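Local coordinates for protein GTPase subunit of restriction endonuclease (PDB 6P0G) that probably recognises DNA as the N-terminal domain of the McrB-type GTPase subunit of a restriction endonuclease, at residues K29-E34 with C46-Y51; C50-R55 with D113-G118; E99-S104 with R122-F127. All blocks are in the same frame, centred on the assembly; numbering follows the deposited sequence.

Contact 1 of 3, residues K29-E34 with C46-Y51; sequences KRNELE and CSDVCY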
loop_
_atom_site.group_PDB
_atom_site.type_symbol
_atom_site.label_atom_id
_atom_site.label_comp_id
_atom_site.label_asym_id
_atom_site.label_seq_id
_atom_site.Cartn_x
_atom_site.Cartn_y
_atom_site.Cartn_z
ATOM N N LYS A 29 8.122 3.312 14.679
ATOM C CA LYS A 29 9.491 3.163 15.174
ATOM C C LYS A 29 9.817 1.677 15.276
ATOM O O LYS A 29 8.955 0.881 15.668
ATOM C CB LYS A 29 9.650 3.840 16.529
ATOM C CG LYS A 29 9.150 5.270 16.566
ATOM C CD LYS A 29 10.011 6.104 17.514
ATOM C CE LYS A 29 9.977 7.573 17.134
ATOM N NZ LYS A 29 10.129 7.728 15.658
ATOM N N ARG A 30 11.042 1.298 14.914
ATOM C CA ARG A 30 11.371 -0.123 14.796
ATOM C C ARG A 30 11.521 -0.822 16.149
ATOM O O ARG A 30 11.515 -2.052 16.219
ATOM C CB ARG A 30 12.638 -0.321 13.956
ATOM C CG ARG A 30 13.906 0.281 14.550
ATOM C CD ARG A 30 15.156 -0.396 13.983
ATOM N NE ARG A 30 15.371 -1.725 14.558
ATOM C CZ ARG A 30 16.184 -2.640 14.037
ATOM N NH1 ARG A 30 16.853 -2.366 12.915
ATOM N NH2 ARG A 30 16.324 -3.826 14.631
ATOM N N ASN A 31 11.631 -0.057 17.227
ATOM C CA ASN A 31 11.683 -0.666 18.551
ATOM C C ASN A 31 10.327 -1.262 18.949
ATOM O O ASN A 31 10.253 -2.263 19.665
ATOM C CB ASN A 31 12.142 0.360 19.578
ATOM C CG ASN A 31 11.543 1.728 19.332
ATOM O OD1 ASN A 31 10.396 1.983 19.698
ATOM N ND2 ASN A 31 12.320 2.625 18.698
ATOM N N GLU A 32 9.249 -0.661 18.464
ATOM C CA GLU A 32 7.921 -1.157 18.776
ATOM C C GLU A 32 7.573 -2.353 17.904
ATOM O O GLU A 32 6.474 -2.891 17.984
ATOM C CB GLU A 32 6.892 -0.045 18.605
ATOM C CG GLU A 32 7.118 1.098 19.579
ATOM C CD GLU A 32 6.639 2.420 19.026
ATOM O OE1 GLU A 32 5.607 2.420 18.317
ATOM O OE2 GLU A 32 7.306 3.451 19.277
ATOM N N LEU A 33 8.519 -2.785 17.081
ATOM C CA LEU A 33 8.319 -3.985 16.274
ATOM C C LEU A 33 9.316 -5.085 16.622
ATOM O O LEU A 33 9.139 -6.234 16.208
ATOM C CB LEU A 33 8.446 -3.661 14.796
ATOM C CG LEU A 33 7.494 -2.631 14.209
ATOM C CD1 LEU A 33 7.784 -2.550 12.721
ATOM C CD2 LEU A 33 6.034 -3.030 14.471
ATOM N N GLU A 34 10.381 -4.734 17.342
ATOM C CA GLU A 34 11.376 -5.731 17.717
ATOM C C GLU A 34 10.695 -6.879 18.437
ATOM O O GLU A 34 9.790 -6.667 19.255
ATOM C CB GLU A 34 12.483 -5.119 18.580
ATOM C CG GLU A 34 13.710 -4.774 17.763
ATOM C CD GLU A 34 14.465 -3.603 18.319
ATOM O OE1 GLU A 34 14.420 -3.409 19.556
ATOM O OE2 GLU A 34 15.065 -2.852 17.506
ATOM N N CYS A 46 13.824 -1.142 6.997
ATOM C CA CYS A 46 13.503 -0.033 7.879
ATOM C C CYS A 46 14.731 0.782 8.289
ATOM O O CYS A 46 15.865 0.282 8.304
ATOM C CB CYS A 46 12.792 -0.552 9.129
ATOM S SG CYS A 46 11.371 -1.655 8.796
ATOM N N SER A 47 14.488 2.051 8.598
ATOM C CA SER A 47 15.493 2.906 9.212
ATOM C C SER A 47 15.237 2.901 10.712
ATOM O O SER A 47 15.226 1.836 11.324
ATOM C CB SER A 47 15.430 4.316 8.625
ATOM O OG SER A 47 14.119 4.862 8.717
ATOM N N ASP A 48 15.003 4.064 11.316
ATOM C CA ASP A 48 14.463 4.054 12.682
ATOM C C ASP A 48 12.954 3.889 12.605
ATOM O O ASP A 48 12.292 3.688 13.620
ATOM C CB ASP A 48 14.802 5.337 13.454
ATOM C CG ASP A 48 14.474 5.225 14.947
ATOM O OD1 ASP A 48 14.928 4.239 15.570
ATOM O OD2 ASP A 48 13.764 6.104 15.496
ATOM N N VAL A 49 12.423 4.003 11.387
ATOM C CA VAL A 49 10.999 3.942 11.120
ATOM C C VAL A 49 10.706 2.882 10.054
ATOM O O VAL A 49 11.401 2.831 9.036
ATOM C CB VAL A 49 10.475 5.311 10.653
ATOM C CG1 VAL A 49 8.990 5.243 10.273
ATOM C CG2 VAL A 49 10.699 6.341 11.738
ATOM N N CYS A 50 9.703 2.029 10.299
ATOM C CA CYS A 50 9.174 1.107 9.288
ATOM C C CYS A 50 7.871 1.623 8.683
ATOM O O CYS A 50 6.987 2.085 9.407
ATOM C CB CYS A 50 8.919 -0.286 9.889
ATOM S SG CYS A 50 10.413 -1.122 10.515
ATOM N N TYR A 51 7.762 1.524 7.358
ATOM C CA TYR A 51 6.553 1.874 6.610
ATOM C C TYR A 51 5.990 0.593 6.010
ATOM O O TYR A 51 6.674 -0.097 5.247
ATOM C CB TYR A 51 6.848 2.915 5.503
ATOM C CG TYR A 51 7.409 4.232 6.037
ATOM C CD1 TYR A 51 6.565 5.215 6.536
ATOM C CD2 TYR A 51 8.783 4.483 6.050
ATOM C CE1 TYR A 51 7.070 6.417 7.051
ATOM C CE2 TYR A 51 9.294 5.687 6.547
ATOM C CZ TYR A 51 8.425 6.644 7.047
ATOM O OH TYR A 51 8.904 7.840 7.546
#
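R30 meets the 46-51 turn through its backbone: its N donates to D48 O over 3.0 Å, from above the carbonyl plane. The same D48 O takes a CA-H...O contact from K29, at 3.2 Å from K29 CA. K29 and V49 form an antiparallel non-hydrogen-bonded pair, their side chains on one face of the sheet. The K29 amine reaches back toward the D48 carboxylate in a long salt bridge, NZ to OD2 4.0 Å. The aliphatic part of R30 runs over the turn, CD lying 3.5 Å from S47 O. Next to this, L33 CD1 packs on C50 SG at 3.7 Å, a fitting neighbour for a sulfur locked in a disulfide to C46. S47 OG accepts from V49 N, an ST turn that helps shape the bend before the strand. R30, bent at chi3 (-75°), sends NE and NH2 side-on to E34 OE2, using the oxygen's anti side, while NH1 pairs with D43; the long arginine thereby links the loop to helix 39-45. That helix lays L42 against R30, E34 and C50, and F126 of strand 123-127 touches both cysteines, so the disulfide sits between helix and sheet.

Contact 2 of 3, residues C50-R55 with D113-G118; sequences CYFWGR and DFWRKG. With nucleotides of chain B.
F52 and W53, on strand 49-55, and F114 and W115, in the 113-118 loop, make an aromatic cluster beside the DNA-binding site, where W53 lies against adenine DA2 of chain B. F52 turns the edge at CE2 and CZ to the face of F114 in an offset edge-to-face pair, centroids 5.4 Å apart and planes at 82°, with F52 CZ 3.6 Å from F114 CE1. Its CG sits between the backbone N and the carbonyl carbon (chi1 63°), which brings the ring round to the loop. W115 pushes the far rim of its indole at the strand backbone: CH2 lies 3.3 Å from G54 N and 3.5 Å from W53 C. Glycine suits position 54 because a beta carbon there would run into this ring. The indoles of W53 and W115 are inclined at 69°, W53 CE3 being 4.1 Å from W115 CZ2. The N1 side of the adenine lies over the outer rim of one face of W53, N1 3.1 Å from W53 CZ2, the indole offering a flat apolar surface suited to a purine. R55 adds charge: NH2 comes within 3.5 Å of OP2 of DC3 of chain B and forms a salt bridge with another phosphate of the DNA. Helix 15-26 closes one side, F20 and I24 touching W53 and N19 O accepting from W115 NE1, while L124 of strand 123-127 touches W115.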
loop_
_atom_site.group_PDB
_atom_site.type_symbol
_atom_site.label_atom_id
_atom_site.label_comp_id
_atom_site.label_asym_id
_atom_site.label_seq_id
_atom_site.Cartn_x
_atom_site.Cartn_y
_atom_site.Cartn_z
ATOM N N CYS A 50 9.703 2.029 10.299
ATOM C CA CYS A 50 9.174 1.107 9.288
ATOM C C CYS A 50 7.871 1.623 8.683
ATOM O O CYS A 50 6.987 2.085 9.407
ATOM C CB CYS A 50 8.919 -0.286 9.889
ATOM S SG CYS A 50 10.413 -1.122 10.515
ATOM N N TYR A 51 7.762 1.524 7.358
ATOM C CA TYR A 51 6.553 1.874 6.610
ATOM C C TYR A 51 5.990 0.593 6.010
ATOM O O TYR A 51 6.674 -0.097 5.247
ATOM C CB TYR A 51 6.848 2.915 5.503
ATOM C CG TYR A 51 7.409 4.232 6.037
ATOM C CD1 TYR A 51 6.565 5.215 6.536
ATOM C CD2 TYR A 51 8.783 4.483 6.050
ATOM C CE1 TYR A 51 7.070 6.417 7.051
ATOM C CE2 TYR A 51 9.294 5.687 6.547
ATOM C CZ TYR A 51 8.425 6.644 7.047
ATOM O OH TYR A 51 8.904 7.840 7.546
ATOM N N PHE A 52 4.751 0.259 6.355
ATOM C CA PHE A 52 4.216 -1.019 5.950
ATOM C C PHE A 52 2.700 -1.021 5.914
ATOM O O PHE A 52 2.044 -0.226 6.583
ATOM C CB PHE A 52 4.734 -2.137 6.887
ATOM C CG PHE A 52 4.292 -1.988 8.327
ATOM C CD1 PHE A 52 4.961 -1.132 9.195
ATOM C CD2 PHE A 52 3.204 -2.694 8.808
ATOM C CE1 PHE A 52 4.553 -0.995 10.522
ATOM C CE2 PHE A 52 2.786 -2.553 10.133
ATOM C CZ PHE A 52 3.457 -1.713 10.989
ATOM N N TRP A 53 2.165 -1.940 5.118
ATOM C CA TRP A 53 0.740 -2.152 4.974
ATOM C C TRP A 53 0.465 -3.641 5.161
ATOM O O TRP A 53 1.405 -4.438 5.253
ATOM C CB TRP A 53 0.280 -1.672 3.609
ATOM C CG TRP A 53 -1.178 -1.691 3.393
ATOM C CD1 TRP A 53 -1.839 -2.373 2.424
ATOM C CD2 TRP A 53 -2.176 -0.979 4.143
ATOM N NE1 TRP A 53 -3.180 -2.129 2.512
ATOM C CE2 TRP A 53 -3.419 -1.280 3.563
ATOM C CE3 TRP A 53 -2.138 -0.111 5.241
ATOM C CZ2 TRP A 53 -4.629 -0.756 4.052
ATOM C CZ3 TRP A 53 -3.336 0.417 5.725
ATOM C CH2 TRP A 53 -4.564 0.085 5.134
ATOM N N GLY A 54 -0.808 -4.027 5.226
ATOM C CA GLY A 54 -1.146 -5.409 5.526
ATOM C C GLY A 54 -2.493 -5.747 4.921
ATOM O O GLY A 54 -3.294 -4.840 4.654
ATOM N N ARG A 55 -2.725 -7.033 4.665
ATOM C CA ARG A 55 -4.018 -7.505 4.172
ATOM C C ARG A 55 -4.343 -8.849 4.809
ATOM O O ARG A 55 -3.474 -9.492 5.408
ATOM C CB ARG A 55 -4.029 -7.606 2.639
ATOM C CG ARG A 55 -4.007 -6.231 1.953
ATOM C CD ARG A 55 -3.964 -6.305 0.437
ATOM N NE ARG A 55 -5.264 -6.609 -0.149
ATOM C CZ ARG A 55 -5.593 -7.805 -0.617
ATOM N NH1 ARG A 55 -4.707 -8.789 -0.548
ATOM N NH2 ARG A 55 -6.795 -8.015 -1.145
ATOM N N ASP A 113 -1.915 -2.784 18.185
ATOM C CA ASP A 113 -1.211 -1.664 18.814
ATOM C C ASP A 113 -1.272 -0.385 17.981
ATOM O O ASP A 113 -1.163 0.722 18.518
ATOM C CB ASP A 113 0.263 -2.018 19.062
ATOM C CG ASP A 113 0.445 -3.082 20.128
ATOM O OD1 ASP A 113 -0.424 -3.197 21.020
ATOM O OD2 ASP A 113 1.473 -3.789 20.073
ATOM N N PHE A 114 -1.427 -0.536 16.669
ATOM C CA PHE A 114 -1.383 0.612 15.764
ATOM C C PHE A 114 -2.395 0.499 14.638
ATOM O O PHE A 114 -2.474 1.362 13.773
ATOM C CB PHE A 114 0.023 0.771 15.180
ATOM C CG PHE A 114 0.650 -0.523 14.757
ATOM C CD1 PHE A 114 0.175 -1.209 13.651
ATOM C CD2 PHE A 114 1.712 -1.055 15.467
ATOM C CE1 PHE A 114 0.747 -2.405 13.266
ATOM C CE2 PHE A 114 2.296 -2.249 15.079
ATOM C CZ PHE A 114 1.818 -2.924 13.980
ATOM N N TRP A 115 -3.170 -0.578 14.643
ATOM C CA TRP A 115 -4.197 -0.743 13.625
ATOM C C TRP A 115 -5.563 -1.040 14.230
ATOM O O TRP A 115 -5.670 -1.837 15.167
ATOM C CB TRP A 115 -3.799 -1.857 12.661
ATOM C CG TRP A 115 -2.915 -1.403 11.563
ATOM C CD1 TRP A 115 -2.575 -0.117 11.270
ATOM C CD2 TRP A 115 -2.271 -2.225 10.587
ATOM N NE1 TRP A 115 -1.760 -0.083 10.170
ATOM C CE2 TRP A 115 -1.548 -1.365 9.730
ATOM C CE3 TRP A 115 -2.226 -3.606 10.352
ATOM C CZ2 TRP A 115 -0.787 -1.833 8.659
ATOM C CZ3 TRP A 115 -1.465 -4.077 9.283
ATOM C CH2 TRP A 115 -0.755 -3.185 8.449
ATOM N N ARG A 116 -6.604 -0.402 13.698
ATOM C CA ARG A 116 -7.969 -0.779 14.045
ATOM C C ARG A 116 -8.296 -2.097 13.346
ATOM O O ARG A 116 -8.188 -2.197 12.118
ATOM C CB ARG A 116 -8.964 0.315 13.654
ATOM N N LYS A 117 -8.678 -3.102 14.142
ATOM C CA LYS A 117 -8.862 -4.487 13.688
ATOM C C LYS A 117 -7.609 -5.084 13.035
ATOM O O LYS A 117 -7.706 -5.940 12.151
ATOM C CB LYS A 117 -10.039 -4.582 12.715
ATOM N N GLY A 118 -6.435 -4.637 13.471
ATOM C CA GLY A 118 -5.187 -5.034 12.837
ATOM C C GLY A 118 -4.917 -6.532 12.766
ATOM O O GLY A 118 -4.246 -7.003 11.839
ATOM P P DA B 2 -15.037 -2.821 3.419
ATOM O OP1 DA B 2 -15.255 -4.198 2.907
ATOM O OP2 DA B 2 -16.044 -2.141 4.265
ATOM O "O5'" DA B 2 -13.709 -2.973 4.299
ATOM C "C5'" DA B 2 -13.009 -4.209 4.282
ATOM C "C4'" DA B 2 -12.168 -4.308 3.030
ATOM O "O4'" DA B 2 -11.104 -3.329 3.124
ATOM C "C3'" DA B 2 -11.466 -5.649 2.810
ATOM O "O3'" DA B 2 -11.162 -5.826 1.368
ATOM C "C2'" DA B 2 -10.219 -5.472 3.673
ATOM C "C1'" DA B 2 -9.892 -3.979 3.470
ATOM N N9 DA B 2 -9.302 -3.319 4.645
ATOM C C8 DA B 2 -9.944 -2.587 5.617
ATOM N N7 DA B 2 -9.125 -2.109 6.549
ATOM C C5 DA B 2 -7.876 -2.549 6.152
ATOM C C6 DA B 2 -6.585 -2.388 6.706
ATOM N N6 DA B 2 -6.341 -1.711 7.827
ATOM N N1 DA B 2 -5.551 -2.968 6.056
ATOM C C2 DA B 2 -5.806 -3.650 4.923
ATOM N N3 DA B 2 -6.967 -3.869 4.307
ATOM C C4 DA B 2 -7.969 -3.290 4.978
ATOM P P DC B 3 -9.917 -6.714 0.830
ATOM O OP1 DC B 3 -10.098 -8.093 1.359
ATOM O OP2 DC B 3 -8.646 -5.965 1.016
ATOM O "O5'" DC B 3 -10.085 -6.725 -0.770
ATOM C "C5'" DC B 3 -11.381 -6.739 -1.363
ATOM C "C4'" DC B 3 -11.590 -7.999 -2.183
ATOM O "O4'" DC B 3 -13.015 -8.174 -2.438
ATOM C "C3'" DC B 3 -10.935 -7.993 -3.557
ATOM O "O3'" DC B 3 -10.699 -9.365 -4.008
ATOM C "C2'" DC B 3 -12.026 -7.317 -4.396
ATOM C "C1'" DC B 3 -13.274 -7.995 -3.822
ATOM N N1 DC B 3 -14.554 -7.218 -3.963
ATOM C C2 DC B 3 -15.776 -7.830 -3.611
ATOM O O2 DC B 3 -15.777 -9.006 -3.198
ATOM N N3 DC B 3 -16.927 -7.120 -3.735
ATOM C C4 DC B 3 -16.889 -5.858 -4.177
ATOM N N4 DC B 3 -18.053 -5.197 -4.274
ATOM C C5 DC B 3 -15.656 -5.218 -4.542
ATOM C C6 DC B 3 -14.526 -5.927 -4.420
#

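Contact 3 of 3, residues E99-S104 with R122-F127; sequences ETVEIS and RFLMFF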
loop_
_atom_site.group_PDB
_atom_site.type_symbol
_atom_site.label_atom_id
_atom_site.label_comp_id
_atom_site.label_asym_id
_atom_site.label_seq_id
_atom_site.Cartn_x
_atom_site.Cartn_y
_atom_site.Cartn_z
ATOM N N GLU A 99 10.107 -6.282 1.525
ATOM C CA GLU A 99 9.875 -7.665 1.915
ATOM C C GLU A 99 8.422 -7.865 2.337
ATOM O O GLU A 99 7.775 -6.918 2.785
ATOM C CB GLU A 99 10.816 -8.056 3.057
ATOM C CG GLU A 99 11.200 -9.511 3.067
ATOM C CD GLU A 99 12.078 -9.886 1.889
ATOM O OE1 GLU A 99 11.841 -10.971 1.309
ATOM O OE2 GLU A 99 13.005 -9.106 1.555
ATOM N N THR A 100 7.916 -9.092 2.193
ATOM C CA THR A 100 6.607 -9.471 2.723
ATOM C C THR A 100 6.798 -10.454 3.863
ATOM O O THR A 100 7.673 -11.323 3.793
ATOM C CB THR A 100 5.700 -10.125 1.660
ATOM O OG1 THR A 100 6.359 -11.270 1.108
ATOM C CG2 THR A 100 5.394 -9.152 0.538
ATOM N N VAL A 101 6.009 -10.308 4.926
ATOM C CA VAL A 101 6.059 -11.269 6.017
ATOM C C VAL A 101 4.656 -11.585 6.482
ATOM O O VAL A 101 3.803 -10.696 6.595
ATOM C CB VAL A 101 6.917 -10.787 7.234
ATOM C CG1 VAL A 101 8.262 -10.249 6.783
ATOM C CG2 VAL A 101 6.198 -9.746 8.063
ATOM N N GLU A 102 4.422 -12.879 6.697
ATOM C CA GLU A 102 3.186 -13.384 7.279
ATOM C C GLU A 102 3.341 -13.536 8.794
ATOM O O GLU A 102 4.352 -14.068 9.276
ATOM C CB GLU A 102 2.798 -14.728 6.650
ATOM C CG GLU A 102 1.601 -15.350 7.327
ATOM C CD GLU A 102 1.274 -16.747 6.846
ATOM O OE1 GLU A 102 1.897 -17.243 5.877
ATOM O OE2 GLU A 102 0.380 -17.346 7.463
ATOM N N ILE A 103 2.358 -13.038 9.538
ATOM C CA ILE A 103 2.319 -13.222 10.986
ATOM C C ILE A 103 1.353 -14.381 11.303
ATOM O O ILE A 103 0.258 -14.459 10.728
ATOM C CB ILE A 103 1.863 -11.928 11.725
ATOM C CG1 ILE A 103 2.719 -10.720 11.326
ATOM C CG2 ILE A 103 1.898 -12.127 13.236
ATOM C CD1 ILE A 103 4.065 -10.643 12.047
ATOM N N SER A 104 1.769 -15.290 12.190
ATOM C CA SER A 104 0.933 -16.430 12.584
ATOM C C SER A 104 -0.281 -15.938 13.338
ATOM O O SER A 104 -0.215 -14.930 14.042
ATOM C CB SER A 104 1.708 -17.419 13.460
ATOM O OG SER A 104 2.935 -17.794 12.857
ATOM N N ARG A 122 -2.827 -9.974 8.824
ATOM C CA ARG A 122 -1.547 -10.557 9.233
ATOM C C ARG A 122 -0.577 -10.832 8.084
ATOM O O ARG A 122 0.517 -11.366 8.307
ATOM C CB ARG A 122 -1.799 -11.853 10.002
ATOM C CG ARG A 122 -2.623 -12.888 9.261
ATOM C CD ARG A 122 -2.870 -14.122 10.167
ATOM N NE ARG A 122 -3.367 -15.289 9.438
ATOM C CZ ARG A 122 -2.584 -16.152 8.793
ATOM N NH1 ARG A 122 -1.273 -15.966 8.770
ATOM N NH2 ARG A 122 -3.110 -17.189 8.155
ATOM N N PHE A 123 -0.978 -10.490 6.859
ATOM C CA PHE A 123 -0.067 -10.579 5.725
ATOM C C PHE A 123 0.484 -9.179 5.441
ATOM O O PHE A 123 -0.127 -8.370 4.721
ATOM C CB PHE A 123 -0.756 -11.190 4.502
ATOM C CG PHE A 123 -1.149 -12.655 4.686
ATOM C CD1 PHE A 123 -2.335 -13.003 5.332
ATOM C CD2 PHE A 123 -0.343 -13.672 4.204
ATOM C CE1 PHE A 123 -2.695 -14.338 5.514
ATOM C CE2 PHE A 123 -0.704 -15.030 4.380
ATOM C CZ PHE A 123 -1.878 -15.355 5.034
ATOM N N LEU A 124 1.640 -8.896 6.038
ATOM C CA LEU A 124 2.229 -7.558 5.986
ATOM C C LEU A 124 3.053 -7.333 4.717
ATOM O O LEU A 124 3.561 -8.277 4.116
ATOM C CB LEU A 124 3.112 -7.317 7.226
ATOM C CG LEU A 124 2.482 -7.697 8.570
ATOM C CD1 LEU A 124 3.436 -7.444 9.737
ATOM C CD2 LEU A 124 1.178 -6.940 8.756
HETATM N N MSE A 125 3.194 -6.075 4.318
HETATM C CA MSE A 125 4.121 -5.730 3.244
HETATM C C MSE A 125 4.989 -4.532 3.659
HETATM O O MSE A 125 4.472 -3.519 4.108
HETATM C CB MSE A 125 3.353 -5.446 1.946
HETATM C CG MSE A 125 2.426 -4.231 1.965
HETATM SE SE MSE A 125 1.246 -4.230 0.401
HETATM C CE MSE A 125 -0.033 -5.564 0.954
ATOM N N PHE A 126 6.307 -4.662 3.549
ATOM C CA PHE A 126 7.207 -3.585 3.981
ATOM C C PHE A 126 7.757 -2.882 2.790
ATOM O O PHE A 126 8.051 -3.509 1.771
ATOM C CB PHE A 126 8.346 -4.121 4.871
ATOM C CG PHE A 126 7.885 -4.472 6.251
ATOM C CD1 PHE A 126 7.237 -5.672 6.495
ATOM C CD2 PHE A 126 8.030 -3.571 7.291
ATOM C CE1 PHE A 126 6.780 -5.988 7.762
ATOM C CE2 PHE A 126 7.565 -3.885 8.567
ATOM C CZ PHE A 126 6.941 -5.090 8.796
ATOM N N PHE A 127 7.878 -1.568 2.916
ATOM C CA PHE A 127 8.273 -0.736 1.804
ATOM C C PHE A 127 9.626 -0.117 2.070
ATOM O O PHE A 127 9.800 0.609 3.059
ATOM C CB PHE A 127 7.246 0.369 1.550
ATOM C CG PHE A 127 5.931 -0.123 1.014
ATOM C CD1 PHE A 127 5.779 -0.402 -0.335
ATOM C CD2 PHE A 127 4.840 -0.269 1.858
ATOM C CE1 PHE A 127 4.563 -0.849 -0.827
ATOM C CE2 PHE A 127 3.616 -0.700 1.362
ATOM C CZ PHE A 127 3.486 -0.999 0.027
#
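R122 NH1 binds two acceptors across the contact: it lies 2.5 Å from E102 OE2, a salt bridge that is very short as modelled, and 2.9 Å from I103 O. E102 OE2 sits in the guanidinium plane and is met on the anti side of its carboxylate. The arginine's CG lies between the backbone N and the carbonyl carbon (chi1 56°) and the chain then runs extended to NE, which carries the guanidinium alongside E102. R122 O accepts from I103 N at 2.8 Å. Further along, L124 N donates to V101 O at 2.9 Å and F126 N to E99 O at 2.8 Å, bonds of the antiparallel ladder between strands 99-102 and 123-127. Outward from these, E102 CG lies over one face of F123, 4.2 Å from its centroid, a CH-pi contact, and F123 CE1 lies over the centre of the R122 guanidinium. On the other face of the sheet V101 CG2 rests at the edge of F126, 3.8 Å from CE1, and L124 CD1 packs on I103 CG1. With an alanine at R122, the E102 carboxylate would probably lose its cationic partner and I103 O its side-chain donor. A salt bridge at the more exposed end and apolar packing along the V101 and L124 face thus supplement the backbone bonds.

In the fold
From the N terminus, contact 1 comes first: strand 28-29 and the loop after it fold back on the start of strand 49-55, closing a short loop that holds helix 39-45. Contact 2 shares C50 and Y51 with it and follows the same strand onward, reaching over 57 residues to the 113-118 loop. Contact 3 opens on strand 91-102 before that loop and closes on strand 123-127 after it, so contacts 2 and 3 cross, while contacts 1 and 3 lie in series. Strand 123-127 lies between strands 49-55 and 91-102, and probable backbone hydrogen bonds, such as M125 N to W53 O, link contacts 2 and 3. L33 touches F114, joining contacts 1 and 2.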